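Local coordinates for protein TqaA (Penicillium aethiopicum, PDB 5EGF) that probably closes nonribosomal peptides into macrocycles through its C-terminal condensation-like domain, the part modelled here, which takes peptide carried on phosphopantetheine, at residues V92-I97 against P203-F208; L48-P53 against D207-L212; L98-V103 against Q111-N116. The protein carries 2 engineered substitutions. One frame throughout, in Å; residues are numbered along the deposited sequence.

Contact 1: V92-I97 against P203-F208. With EDO (1,2-ethanediol), chain Z.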
loop_
_atom_site.group_PDB
_atom_site.type_symbol
_atom_site.label_atom_id
_atom_site.label_comp_id
_atom_site.label_asym_id
_atom_site.label_seq_id
_atom_site.Cartn_x
_atom_site.Cartn_y
_atom_site.Cartn_z
ATOM N N VAL C 92 -37.320 25.158 -22.444
ATOM C CA VAL C 92 -36.157 25.246 -23.303
ATOM C C VAL C 92 -36.379 26.294 -24.395
ATOM O O VAL C 92 -35.437 26.979 -24.805
ATOM C CB VAL C 92 -35.847 23.903 -23.952
ATOM C CG1 VAL C 92 -34.895 24.083 -25.128
ATOM C CG2 VAL C 92 -35.265 22.947 -22.924
ATOM N N ASP C 93 -37.624 26.430 -24.858
ATOM C CA ASP C 93 -37.951 27.391 -25.917
ATOM C C ASP C 93 -37.641 28.821 -25.506
ATOM O O ASP C 93 -37.114 29.608 -26.287
ATOM C CB ASP C 93 -39.433 27.317 -26.293
ATOM C CG ASP C 93 -39.740 26.177 -27.236
ATOM O OD1 ASP C 93 -38.804 25.714 -27.927
ATOM O OD2 ASP C 93 -40.915 25.741 -27.288
ATOM N N ARG C 94 -37.986 29.152 -24.272
ATOM C CA ARG C 94 -37.910 30.528 -23.820
ATOM C C ARG C 94 -36.559 30.936 -23.220
ATOM O O ARG C 94 -36.304 32.126 -23.003
ATOM C CB ARG C 94 -39.012 30.789 -22.802
ATOM C CG ARG C 94 -38.911 29.951 -21.566
ATOM C CD ARG C 94 -39.364 30.761 -20.377
ATOM N NE ARG C 94 -39.564 32.165 -20.726
ATOM C CZ ARG C 94 -39.905 33.104 -19.847
ATOM N NH1 ARG C 94 -40.068 32.784 -18.576
ATOM N NH2 ARG C 94 -40.078 34.357 -20.235
ATOM N N HIS C 95 -35.700 29.962 -22.935
ATOM C CA HIS C 95 -34.389 30.264 -22.364
ATOM C C HIS C 95 -33.290 29.765 -23.298
ATOM O O HIS C 95 -32.975 28.581 -23.304
ATOM C CB HIS C 95 -34.251 29.609 -20.987
ATOM C CG HIS C 95 -35.115 30.223 -19.923
ATOM N ND1 HIS C 95 -35.017 31.549 -19.548
ATOM C CD2 HIS C 95 -36.068 29.679 -19.126
ATOM C CE1 HIS C 95 -35.882 31.795 -18.577
ATOM N NE2 HIS C 95 -36.530 30.677 -18.301
ATOM N N SER C 96 -32.698 30.656 -24.083
ATOM C CA SER C 96 -31.797 30.189 -25.136
ATOM C C SER C 96 -30.515 29.524 -24.626
ATOM O O SER C 96 -29.901 28.710 -25.344
ATOM C CB SER C 96 -31.483 31.308 -26.139
ATOM O OG SER C 96 -30.751 32.353 -25.534
ATOM N N ILE C 97 -30.105 29.864 -23.402
ATOM C CA ILE C 97 -28.976 29.172 -22.785
ATOM C C ILE C 97 -29.258 27.664 -22.659
ATOM O O ILE C 97 -28.347 26.848 -22.772
ATOM C CB ILE C 97 -28.574 29.777 -21.420
ATOM C CG1 ILE C 97 -27.209 29.235 -20.975
ATOM C CG2 ILE C 97 -29.640 29.517 -20.368
ATOM C CD1 ILE C 97 -26.109 29.321 -22.033
ATOM N N PRO C 203 -44.036 36.709 -17.955
ATOM C CA PRO C 203 -43.441 37.844 -18.661
ATOM C C PRO C 203 -42.514 37.369 -19.773
ATOM O O PRO C 203 -42.255 36.175 -19.874
ATOM C CB PRO C 203 -42.619 38.537 -17.566
ATOM C CG PRO C 203 -42.461 37.527 -16.480
ATOM C CD PRO C 203 -43.706 36.711 -16.521
ATOM N N PRO C 204 -42.049 38.293 -20.629
ATOM C CA PRO C 204 -40.935 37.991 -21.532
ATOM C C PRO C 204 -39.592 38.218 -20.822
ATOM O O PRO C 204 -39.552 38.818 -19.738
ATOM C CB PRO C 204 -41.127 38.994 -22.667
ATOM C CG PRO C 204 -41.802 40.145 -22.021
ATOM C CD PRO C 204 -42.690 39.577 -20.953
ATOM N N THR C 205 -38.509 37.732 -21.422
ATOM C CA THR C 205 -37.220 37.686 -20.741
ATOM C C THR C 205 -36.072 37.658 -21.751
ATOM O O THR C 205 -36.278 37.337 -22.924
ATOM C CB THR C 205 -37.137 36.430 -19.836
ATOM O OG1 THR C 205 -35.971 36.487 -18.998
ATOM C CG2 THR C 205 -37.102 35.161 -20.690
ATOM N N SER C 206 -34.861 37.954 -21.286
ATOM C CA SER C 206 -33.711 38.076 -22.178
ATOM C C SER C 206 -32.844 36.820 -22.278
ATOM O O SER C 206 -32.709 36.064 -21.311
ATOM C CB SER C 206 -32.837 39.267 -21.752
ATOM O OG SER C 206 -33.563 40.485 -21.734
ATOM N N ASP C 207 -32.260 36.615 -23.459
ATOM C CA ASP C 207 -31.247 35.580 -23.662
ATOM C C ASP C 207 -30.005 35.912 -22.821
ATOM O O ASP C 207 -29.723 37.081 -22.552
ATOM C CB ASP C 207 -30.835 35.504 -25.147
ATOM C CG ASP C 207 -31.891 34.851 -26.033
ATOM O OD1 ASP C 207 -33.083 34.836 -25.660
ATOM O OD2 ASP C 207 -31.523 34.362 -27.125
ATOM N N PHE C 208 -29.268 34.888 -22.402
ATOM C CA PHE C 208 -27.962 35.120 -21.808
ATOM C C PHE C 208 -27.080 35.829 -22.839
ATOM O O PHE C 208 -26.327 36.755 -22.512
ATOM C CB PHE C 208 -27.315 33.800 -21.350
ATOM C CG PHE C 208 -25.878 33.953 -20.894
ATOM C CD1 PHE C 208 -25.585 34.566 -19.682
ATOM C CD2 PHE C 208 -24.822 33.511 -21.688
ATOM C CE1 PHE C 208 -24.258 34.740 -19.251
ATOM C CE2 PHE C 208 -23.490 33.674 -21.267
ATOM C CZ PHE C 208 -23.211 34.290 -20.041
HETATM C C1 EDO Z . -26.292 31.897 -24.708
HETATM O O1 EDO Z . -25.734 30.696 -25.257
HETATM C C2 EDO Z . -27.811 31.886 -24.849
HETATM O O2 EDO Z . -28.389 32.977 -24.118
HETATM O O HOH W 1 -31.043 32.379 -21.303
#
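Arg94, at the end of helix 81-94, reaches out to the loop at Pro203 and Thr205. Its chain is kinked at chi2 and chi3, which turns the guanidinium so that the methyl CG2 of Thr205 lies over one face, 3.1 Å from Arg94 NH2. The same nitrogen makes a weak hydrogen bond to Pro203 O, 2.9 Å long but bent to 118° at the hydrogen. The stronger polar partner of Arg94 is Asp192, which takes a salt bridge from NH1 and a hydrogen bond from His95 NE2. With Thr205 OG1 anti to the backbone N (chi1 -171°), CG2 is left between N and the carbonyl carbon, on the side of Arg94. Farther along, Ser96 faces Asp207, but the hydroxyl sits too close to the carboxylate for its position to be trusted. Beyond that pair Ile97 CB packs on Phe208 CB at 4.2 Å. A water accepts from Phe208 N (3.3 Å) and, weakly, from Ile97 N, bridging the two backbones. The chemistry is uneven: the arginine's firm anchor is Asp192 on helix 186-197, while the loop meets it through a methyl on the guanidinium face and a weak, bent carbonyl bond, with apolar packing and a water bridge beyond.

Contact 2: L48-P53 against D207-L212; sequences LEDLLP and DFAHYL. With EDO (1,2-ethanediol), chain Z.
Leu52 CD2 touches both Ala209 CB and Leu212 CD1, each at 3.8 Å. Both leucines have CG anti to their own carbonyl carbon, but they part at chi2, which is 82° in Leu52 and -174° in Leu212. The two side chains cross obliquely, and the same methyl, Leu212 CD1, also lies 3.5 Å from Pro53 O. Ala209 CB meets Leu52 CD1 as well, at 4.0 Å, so both methyls of Leu52 rest against it from the same side. Here the edge strand 47-53 of a three-stranded antiparallel sheet packs against the first turn of helix 208-217 in the condensation-type domain, the strand and helix directions 51° apart. A classic beta bulge at Glu49 and Asp50, both facing Val113 on strand 110-115, lies two residues before Leu52. Asp50 turns OD1 back to take Leu51 N (2.8 Å) on the anti side of the carboxylate, and the same oxygen is hydrogen-bonded to Tyr213 OH. Glu49, extended beyond CG, approaches Asp207 from the opposite direction; its OE1 stops 4.0 Å from Asp207 OD2, the two carboxylates nearly coplanar, and this like-charge approach would probably be unfavourable if both are ionised. A weak, long ion pair with Arg99 may offset it at Glu49. At the helix start Ala209 N donates to EDO O2 over 2.7 Å.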
loop_
_atom_site.group_PDB
_atom_site.type_symbol
_atom_site.label_atom_id
_atom_site.label_comp_id
_atom_site.label_asym_id
_atom_site.label_seq_id
_atom_site.Cartn_x
_atom_site.Cartn_y
_atom_site.Cartn_z
ATOM N N LEU C 48 -28.929 27.011 -36.443
ATOM C CA LEU C 48 -27.998 27.875 -35.743
ATOM C C LEU C 48 -28.541 29.305 -35.716
ATOM O O LEU C 48 -28.773 29.933 -36.761
ATOM C CB LEU C 48 -26.632 27.827 -36.419
ATOM C CG LEU C 48 -25.522 28.605 -35.711
ATOM C CD1 LEU C 48 -25.439 28.207 -34.229
ATOM C CD2 LEU C 48 -24.191 28.383 -36.434
ATOM N N GLU C 49 -28.741 29.812 -34.507
ATOM C CA GLU C 49 -29.408 31.087 -34.305
ATOM C C GLU C 49 -28.484 32.207 -33.799
ATOM O O GLU C 49 -28.723 33.394 -34.067
ATOM C CB GLU C 49 -30.561 30.905 -33.334
ATOM C CG GLU C 49 -30.951 32.193 -32.665
ATOM C CD GLU C 49 -32.118 32.018 -31.730
ATOM O OE1 GLU C 49 -32.123 32.664 -30.657
ATOM O OE2 GLU C 49 -33.035 31.239 -32.075
ATOM N N ASP C 50 -27.460 31.830 -33.036
ATOM C CA ASP C 50 -26.383 32.751 -32.672
ATOM C C ASP C 50 -25.113 31.950 -32.471
ATOM O O ASP C 50 -25.151 30.715 -32.405
ATOM C CB ASP C 50 -26.720 33.547 -31.419
ATOM C CG ASP C 50 -26.183 34.955 -31.471
ATOM O OD1 ASP C 50 -25.130 35.177 -32.115
ATOM O OD2 ASP C 50 -26.825 35.844 -30.870
ATOM N N LEU C 51 -23.986 32.644 -32.415
ATOM C CA LEU C 51 -22.712 31.986 -32.160
ATOM C C LEU C 51 -21.746 32.983 -31.542
ATOM O O LEU C 51 -21.279 33.924 -32.233
ATOM C CB LEU C 51 -22.118 31.368 -33.429
ATOM C CG LEU C 51 -20.867 30.513 -33.173
ATOM C CD1 LEU C 51 -20.633 29.529 -34.291
ATOM C CD2 LEU C 51 -19.645 31.393 -32.990
ATOM N N LEU C 52 -21.471 32.777 -30.246
ATOM C CA LEU C 52 -20.704 33.724 -29.445
ATOM C C LEU C 52 -19.587 33.027 -28.702
ATOM O O LEU C 52 -19.544 31.799 -28.659
ATOM C CB LEU C 52 -21.595 34.412 -28.412
ATOM C CG LEU C 52 -22.927 34.982 -28.848
ATOM C CD1 LEU C 52 -23.970 33.875 -28.895
ATOM C CD2 LEU C 52 -23.314 36.062 -27.866
ATOM N N PRO C 53 -18.682 33.817 -28.099
ATOM C CA PRO C 53 -17.707 33.234 -27.175
ATOM C C PRO C 53 -18.366 32.847 -25.853
ATOM O O PRO C 53 -19.294 33.523 -25.389
ATOM C CB PRO C 53 -16.714 34.387 -26.943
ATOM C CG PRO C 53 -16.904 35.316 -28.115
ATOM C CD PRO C 53 -18.381 35.234 -28.395
ATOM N N ASP C 207 -32.260 36.615 -23.459
ATOM C CA ASP C 207 -31.247 35.580 -23.662
ATOM C C ASP C 207 -30.005 35.912 -22.821
ATOM O O ASP C 207 -29.723 37.081 -22.552
ATOM C CB ASP C 207 -30.835 35.504 -25.147
ATOM C CG ASP C 207 -31.891 34.851 -26.033
ATOM O OD1 ASP C 207 -33.083 34.836 -25.660
ATOM O OD2 ASP C 207 -31.523 34.362 -27.125
ATOM N N PHE C 208 -29.268 34.888 -22.402
ATOM C CA PHE C 208 -27.962 35.120 -21.808
ATOM C C PHE C 208 -27.080 35.829 -22.839
ATOM O O PHE C 208 -26.327 36.755 -22.512
ATOM C CB PHE C 208 -27.315 33.800 -21.350
ATOM C CG PHE C 208 -25.878 33.953 -20.894
ATOM C CD1 PHE C 208 -25.585 34.566 -19.682
ATOM C CD2 PHE C 208 -24.822 33.511 -21.688
ATOM C CE1 PHE C 208 -24.258 34.740 -19.251
ATOM C CE2 PHE C 208 -23.490 33.674 -21.267
ATOM C CZ PHE C 208 -23.211 34.290 -20.041
ATOM N N ALA C 209 -27.188 35.402 -24.095
ATOM C CA ALA C 209 -26.435 36.037 -25.159
ATOM C C ALA C 209 -26.671 37.554 -25.161
ATOM O O ALA C 209 -25.751 38.320 -25.438
ATOM C CB ALA C 209 -26.776 35.435 -26.486
ATOM N N HIS C 210 -27.886 37.988 -24.831
ATOM C CA HIS C 210 -28.162 39.419 -24.766
ATOM C C HIS C 210 -27.207 40.093 -23.771
ATOM O O HIS C 210 -26.751 41.217 -23.992
ATOM C CB HIS C 210 -29.625 39.684 -24.395
ATOM C CG HIS C 210 -29.955 41.138 -24.245
ATOM N ND1 HIS C 210 -29.619 41.865 -23.120
ATOM C CD2 HIS C 210 -30.585 42.005 -25.076
ATOM C CE1 HIS C 210 -30.025 43.116 -23.268
ATOM N NE2 HIS C 210 -30.615 43.227 -24.446
ATOM N N TYR C 211 -26.903 39.392 -22.680
ATOM C CA TYR C 211 -25.980 39.893 -21.664
ATOM C C TYR C 211 -24.611 40.152 -22.289
ATOM O O TYR C 211 -24.043 41.246 -22.172
ATOM C CB TYR C 211 -25.861 38.855 -20.549
ATOM C CG TYR C 211 -24.894 39.181 -19.419
ATOM C CD1 TYR C 211 -25.297 39.955 -18.338
ATOM C CD2 TYR C 211 -23.597 38.667 -19.408
ATOM C CE1 TYR C 211 -24.435 40.243 -17.297
ATOM C CE2 TYR C 211 -22.719 38.951 -18.354
ATOM C CZ TYR C 211 -23.149 39.744 -17.307
ATOM O OH TYR C 211 -22.305 40.045 -16.253
ATOM N N LEU C 212 -24.081 39.135 -22.957
ATOM C CA LEU C 212 -22.792 39.283 -23.604
ATOM C C LEU C 212 -22.766 40.529 -24.506
ATOM O O LEU C 212 -21.908 41.404 -24.322
ATOM C CB LEU C 212 -22.422 38.008 -24.361
ATOM C CG LEU C 212 -22.477 36.715 -23.519
ATOM C CD1 LEU C 212 -21.947 35.516 -24.312
ATOM C CD2 LEU C 212 -21.704 36.888 -22.201
HETATM C C1 EDO Z . -26.292 31.897 -24.708
HETATM O O1 EDO Z . -25.734 30.696 -25.257
HETATM C C2 EDO Z . -27.811 31.886 -24.849
HETATM O O2 EDO Z . -28.389 32.977 -24.118
#

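Contact 3: L98-V103 against Q111-N116; sequences LRTSFV and QLVLAN. With EDO (1,2-ethanediol), chain Z.
Phe102 and Gln111 lie side by side and point the same way, the ring and the amide almost parallel, and Phe102 CE2 comes 3.6 Å from Gln111 CG at a slant to the ring. One face of that ring takes the methyl Thr100 CG2 from its own strand, set toward the rim. The methyl touches both this ring face and Gln111 CB, the latter at 3.7 Å. The other flat group is the Arg99 guanidinium, whose edge meets Leu114 O: NH1 donates to it at 2.7 Å, the oxygen only 4° out of the guanidinium plane. A bend at chi3 brings the arginine head round to that carbonyl, while NE and NH2 turn to Val92 O and Asp93 O in weak bonds at the end of helix 81-94.

The backbones form an antiparallel beta hairpin. Ser101 and Leu112 are its hydrogen-bonded pair, with Ser101 N to Leu112 O at 2.9 Å and Leu112 N to Ser101 O at 2.7 Å. Thr100 with Val113 and Phe102 with Gln111 are non-hydrogen-bonded pairs, with their side chains on one face. On the other face Val103 CB meets Leu112 CD1, where both side chains also touch Leu36 of helix 30-37. Just before strand 100-103, Arg99 O accepts from Leu114 N at 3.0 Å, the donor above the carbonyl plane. Arg99 thus joins Leu114 through both backbone and side chain, adding a side-chain bond to Leu114 O beyond the last backbone bond and linking the end of helix 81-94 to strand 110-115.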
loop_
_atom_site.group_PDB
_atom_site.type_symbol
_atom_site.label_atom_id
_atom_site.label_comp_id
_atom_site.label_asym_id
_atom_site.label_seq_id
_atom_site.Cartn_x
_atom_site.Cartn_y
_atom_site.Cartn_z
ATOM N N LEU C 98 -30.520 27.299 -22.461
ATOM C CA LEU C 98 -30.891 25.893 -22.364
ATOM C C LEU C 98 -30.837 25.177 -23.720
ATOM O O LEU C 98 -30.910 23.936 -23.781
ATOM C CB LEU C 98 -32.277 25.751 -21.754
ATOM C CG LEU C 98 -32.416 26.400 -20.383
ATOM C CD1 LEU C 98 -33.839 26.232 -19.852
ATOM C CD2 LEU C 98 -31.391 25.799 -19.425
ATOM N N ARG C 99 -30.704 25.952 -24.802
ATOM C CA ARG C 99 -30.615 25.387 -26.149
ATOM C C ARG C 99 -29.220 25.609 -26.691
ATOM O O ARG C 99 -29.011 25.599 -27.903
ATOM C CB ARG C 99 -31.629 26.041 -27.104
ATOM C CG ARG C 99 -32.948 26.466 -26.453
ATOM C CD ARG C 99 -33.983 26.916 -27.477
ATOM N NE ARG C 99 -34.469 28.269 -27.208
ATOM C CZ ARG C 99 -34.070 29.349 -27.880
ATOM N NH1 ARG C 99 -33.194 29.229 -28.866
ATOM N NH2 ARG C 99 -34.551 30.543 -27.568
ATOM N N THR C 100 -28.261 25.810 -25.795
ATOM C CA THR C 100 -26.912 26.157 -26.214
ATOM C C THR C 100 -25.979 24.951 -26.172
ATOM O O THR C 100 -26.013 24.170 -25.235
ATOM C CB THR C 100 -26.342 27.278 -25.334
ATOM O OG1 THR C 100 -27.201 28.430 -25.389
ATOM C CG2 THR C 100 -24.944 27.636 -25.787
ATOM N N SER C 101 -25.150 24.797 -27.197
ATOM C CA SER C 101 -24.156 23.740 -27.211
ATOM C C SER C 101 -22.754 24.356 -27.257
ATOM O O SER C 101 -22.549 25.418 -27.869
ATOM C CB SER C 101 -24.385 22.804 -28.393
ATOM O OG SER C 101 -23.277 22.832 -29.275
ATOM N N PHE C 102 -21.800 23.708 -26.586
ATOM C CA PHE C 102 -20.462 24.272 -26.419
ATOM C C PHE C 102 -19.405 23.529 -27.214
ATOM O O PHE C 102 -19.352 22.290 -27.255
ATOM C CB PHE C 102 -20.069 24.356 -24.926
ATOM C CG PHE C 102 -21.073 25.103 -24.086
ATOM C CD1 PHE C 102 -22.242 24.477 -23.644
ATOM C CD2 PHE C 102 -20.874 26.433 -23.775
ATOM C CE1 PHE C 102 -23.191 25.166 -22.890
ATOM C CE2 PHE C 102 -21.818 27.141 -23.011
ATOM C CZ PHE C 102 -22.984 26.493 -22.568
ATOM N N VAL C 103 -18.539 24.316 -27.832
ATOM C CA VAL C 103 -17.514 23.775 -28.711
ATOM C C VAL C 103 -16.231 24.606 -28.577
ATOM O O VAL C 103 -16.263 25.755 -28.098
ATOM C CB VAL C 103 -18.038 23.715 -30.181
ATOM C CG1 VAL C 103 -17.008 24.262 -31.181
ATOM C CG2 VAL C 103 -18.501 22.294 -30.550
ATOM N N GLN C 111 -20.285 29.432 -27.733
ATOM C CA GLN C 111 -21.658 29.030 -27.516
ATOM C C GLN C 111 -22.370 28.965 -28.852
ATOM O O GLN C 111 -22.461 29.978 -29.562
ATOM C CB GLN C 111 -22.365 30.074 -26.651
ATOM C CG GLN C 111 -22.072 29.975 -25.169
ATOM C CD GLN C 111 -22.459 31.235 -24.399
ATOM O OE1 GLN C 111 -23.424 31.231 -23.637
ATOM N NE2 GLN C 111 -21.686 32.309 -24.572
ATOM N N LEU C 112 -22.875 27.790 -29.213
ATOM C CA LEU C 112 -23.772 27.713 -30.360
ATOM C C LEU C 112 -25.202 27.761 -29.839
ATOM O O LEU C 112 -25.649 26.856 -29.141
ATOM C CB LEU C 112 -23.541 26.447 -31.176
ATOM C CG LEU C 112 -22.343 26.441 -32.122
ATOM C CD1 LEU C 112 -21.021 26.461 -31.358
ATOM C CD2 LEU C 112 -22.435 25.211 -32.993
ATOM N N VAL C 113 -25.912 28.839 -30.129
ATOM C CA VAL C 113 -27.307 28.920 -29.725
ATOM C C VAL C 113 -28.169 28.248 -30.789
ATOM O O VAL C 113 -28.079 28.572 -31.976
ATOM C CB VAL C 113 -27.749 30.366 -29.547
ATOM C CG1 VAL C 113 -29.023 30.428 -28.706
ATOM C CG2 VAL C 113 -26.641 31.150 -28.884
ATOM N N LEU C 114 -29.002 27.306 -30.364
ATOM C CA LEU C 114 -29.805 26.531 -31.301
ATOM C C LEU C 114 -31.259 26.993 -31.370
ATOM O O LEU C 114 -31.810 27.536 -30.407
ATOM C CB LEU C 114 -29.742 25.048 -30.931
ATOM C CG LEU C 114 -28.790 24.208 -31.775
ATOM C CD1 LEU C 114 -27.571 25.010 -32.209
ATOM C CD2 LEU C 114 -28.388 22.938 -31.016
ATOM N N ALA C 115 -31.879 26.779 -32.524
ATOM C CA ALA C 115 -33.311 27.030 -32.679
ATOM C C ALA C 115 -33.923 25.821 -33.376
ATOM O O ALA C 115 -33.189 24.931 -33.831
ATOM C CB ALA C 115 -33.558 28.320 -33.482
ATOM N N ASN C 116 -35.253 25.786 -33.467
ATOM C CA ASN C 116 -35.937 24.642 -34.070
ATOM C C ASN C 116 -35.418 23.379 -33.438
ATOM O O ASN C 116 -35.015 22.422 -34.122
ATOM C CB ASN C 116 -35.725 24.604 -35.579
ATOM C CG ASN C 116 -36.556 25.636 -36.289
ATOM O OD1 ASN C 116 -37.785 25.512 -36.370
ATOM N ND2 ASN C 116 -35.901 26.683 -36.786
HETATM C C1 EDO Z . -26.292 31.897 -24.708
HETATM O O1 EDO Z . -25.734 30.696 -25.257
HETATM C C2 EDO Z . -27.811 31.886 -24.849
HETATM O O2 EDO Z . -28.389 32.977 -24.118
#

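The three contacts meet around one 1,2-ethanediol, probably from the crystallisation liquor: contact 2 grips its O2 from the start of helix 208-217, and contact 3 takes its O1 at Gln111 OE1, 2.9 Å away. Contacts 1 and 2 share Asp207 and Phe208, their centres about 11 Å apart; contacts 2 and 3, about 9 Å between centres, meet in one sheet, where Leu52 O and Gln111 N lie 2.6 Å apart. Residues 92-97 run directly into 98-103, and contact 3 is nested inside the loop that contact 1 closes. The shared Phe208 has its side chain about 11 Å from that of Asn311, a phosphopantetheine-binding residue; the cofactor is not bound here.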